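Local structure of putative cytoplasmic protein (Salmonella typhimurium LT2, 2Q02) at residues T111-P114 with P115-V119. The protein is of unknown function but binds a zinc ion in a xylose isomerase-like TIM barrel and may act as an isomerase. Numbering follows the deposited sequence.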
ATOM      1  N   THR A 111     -18.312   8.278   9.385  1.00 44.86           N
ATOM      2  CA  THR A 111     -18.747   7.898  10.709  1.00 45.79           C
ATOM      3  C   THR A 111     -17.543   7.769  11.631  1.00 44.66           C
ATOM      4  O   THR A 111     -16.480   7.307  11.228  1.00 44.33           O
ATOM      5  CB  THR A 111     -19.545   6.607  10.660  1.00 45.20           C
ATOM      6  OG1 THR A 111     -20.866   6.924  10.213  1.00 49.13           O
ATOM      7  CG2 THR A 111     -19.651   5.970  11.999  1.00 48.74           C
ATOM      8  N   ILE A 112     -17.718   8.211  12.867  1.00 44.34           N
ATOM      9  CA  ILE A 112     -16.664   8.160  13.861  1.00 44.15           C
ATOM     10  C   ILE A 112     -16.460   6.729  14.299  1.00 44.90           C
ATOM     11  O   ILE A 112     -17.404   6.056  14.621  1.00 43.99           O
ATOM     12  CB  ILE A 112     -17.040   8.942  15.152  1.00 43.94           C
ATOM     13  CG1 ILE A 112     -17.086  10.445  14.882  1.00 42.33           C
ATOM     14  CG2 ILE A 112     -16.066   8.600  16.326  1.00 42.30           C
ATOM     15  CD1 ILE A 112     -17.785  11.246  15.971  1.00 42.77           C
ATOM     16  N   VAL A 113     -15.213   6.285  14.339  1.00 45.09           N
ATOM     17  CA  VAL A 113     -14.863   5.070  15.046  1.00 45.48           C
ATOM     18  C   VAL A 113     -14.003   5.485  16.243  1.00 44.87           C
ATOM     19  O   VAL A 113     -12.933   6.041  16.051  1.00 44.25           O
ATOM     20  CB  VAL A 113     -14.092   4.068  14.144  1.00 45.83           C
ATOM     21  CG1 VAL A 113     -13.618   2.854  14.956  1.00 43.93           C
ATOM     22  CG2 VAL A 113     -14.968   3.595  12.998  1.00 48.27           C
ATOM     23  N   PRO A 114     -14.464   5.212  17.481  1.00 45.14           N
ATOM     24  CA  PRO A 114     -13.690   5.704  18.625  1.00 45.55           C
ATOM     25  C   PRO A 114     -12.320   5.046  18.658  1.00 46.12           C
ATOM     26  O   PRO A 114     -12.198   3.869  18.240  1.00 45.88           O
ATOM     27  CB  PRO A 114     -14.502   5.261  19.845  1.00 43.41           C
ATOM     28  CG  PRO A 114     -15.807   4.849  19.320  1.00 46.43           C
ATOM     29  CD  PRO A 114     -15.626   4.420  17.911  1.00 44.93           C
ATOM     30  N   PRO A 115     -11.287   5.786  19.136  1.00 45.92           N
ATOM     31  CA  PRO A 115      -9.964   5.175  19.297  1.00 45.72           C
ATOM     32  C   PRO A 115      -9.962   3.869  20.116  1.00 44.54           C
ATOM     33  O   PRO A 115      -9.188   2.973  19.807  1.00 45.00           O
ATOM     34  CB  PRO A 115      -9.118   6.282  19.961  1.00 44.92           C
ATOM     35  CG  PRO A 115     -10.075   7.298  20.429  1.00 45.49           C
ATOM     36  CD  PRO A 115     -11.265   7.206  19.526  1.00 45.77           C
ATOM     37  N   GLU A 116     -10.827   3.764  21.127  1.00 44.95           N
ATOM     38  CA  GLU A 116     -10.933   2.527  21.950  1.00 44.90           C
ATOM     39  C   GLU A 116     -11.336   1.333  21.109  1.00 44.76           C
ATOM     40  O   GLU A 116     -10.791   0.231  21.280  1.00 44.29           O
ATOM     41  CB  GLU A 116     -11.955   2.646  23.080  1.00 43.28           C
ATOM     42  CG  GLU A 116     -11.683   3.755  24.105  1.00 49.33           C
ATOM     43  CD  GLU A 116     -12.415   5.067  23.794  1.00 43.11           C
ATOM     44  OE1 GLU A 116     -12.540   5.394  22.597  1.00 37.18           O
ATOM     45  OE2 GLU A 116     -12.856   5.754  24.747  1.00 40.88           O
ATOM     46  N   VAL A 117     -12.283   1.558  20.195  1.00 44.49           N
ATOM     47  CA  VAL A 117     -12.740   0.505  19.288  1.00 44.21           C
ATOM     48  C   VAL A 117     -11.647   0.132  18.270  1.00 45.41           C
ATOM     49  O   VAL A 117     -11.455  -1.043  17.986  1.00 46.08           O
ATOM     50  CB  VAL A 117     -14.054   0.903  18.571  1.00 44.60           C
ATOM     51  CG1 VAL A 117     -14.406  -0.048  17.457  1.00 41.16           C
ATOM     52  CG2 VAL A 117     -15.184   0.988  19.579  1.00 43.69           C
ATOM     53  N   THR A 118     -10.942   1.119  17.713  1.00 44.88           N
ATOM     54  CA  THR A 118      -9.818   0.831  16.814  1.00 45.05           C
ATOM     55  C   THR A 118      -8.731   0.009  17.523  1.00 45.08           C
ATOM     56  O   THR A 118      -8.208  -0.939  16.966  1.00 45.01           O
ATOM     57  CB  THR A 118      -9.194   2.136  16.159  1.00 44.65           C
ATOM     58  OG1 THR A 118     -10.131   2.733  15.267  1.00 44.73           O
ATOM     59  CG2 THR A 118      -7.944   1.846  15.346  1.00 42.52           C
ATOM     60  N   VAL A 119      -8.373   0.403  18.736  1.00 45.20           N
ATOM     61  CA  VAL A 119      -7.375  -0.321  19.515  1.00 45.17           C
ATOM     62  C   VAL A 119      -7.809  -1.783  19.747  1.00 46.19           C
ATOM     63  O   VAL A 119      -7.018  -2.721  19.518  1.00 46.66           O
ATOM     64  CB  VAL A 119      -7.102   0.388  20.850  1.00 44.19           C
ATOM     65  CG1 VAL A 119      -6.361  -0.511  21.805  1.00 44.95           C
ATOM     66  CG2 VAL A 119      -6.290   1.641  20.608  1.00 44.13           C
TER
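The pyrrolidine ring of P114 lies against the branched side chain of V117, its CD 3.8 Å from V117 CG2, the two meeting at a slant. V117 packs on the two residues just before the helix, and its branching suits this, one methyl for each: CG1 turns to V113 and stops 3.9 Å from V113 CG1. With chi1 of V113 at 174°, CG1 stands anti to the backbone N and reaches forward to the first turn, where it also comes within 3.5 Å of T118 OG1. Threonine fits this buried site because its small hydroxyl is hydrogen-bonded to N77 OD1, so the methyl packs beside a polar atom already satisfied elsewhere. The bent chain of E116, itself exposed, folds back until its OE1 is 3.4 Å from P114 CB, a van der Waals approach. The backbone secures the turn: T118 N donates to P114 O over 3.1 Å, nearly straight at 165° and in the carbonyl plane. P114 holds the N-cap position of helix 115-130 through this carbonyl, without a polar side chain to cap the first turn. Proline suits the helix's first position, where a backbone N-H would have no carbonyl of an earlier turn to bond to, and the P115 ring holds phi at -53°, close to helical. V119 N then bonds to P115 O at 2.9 Å, continuing the pattern. The segment forms the loop-to-helix passage following strand 101-104, part of the alternating strand and helix architecture of a TIM barrel.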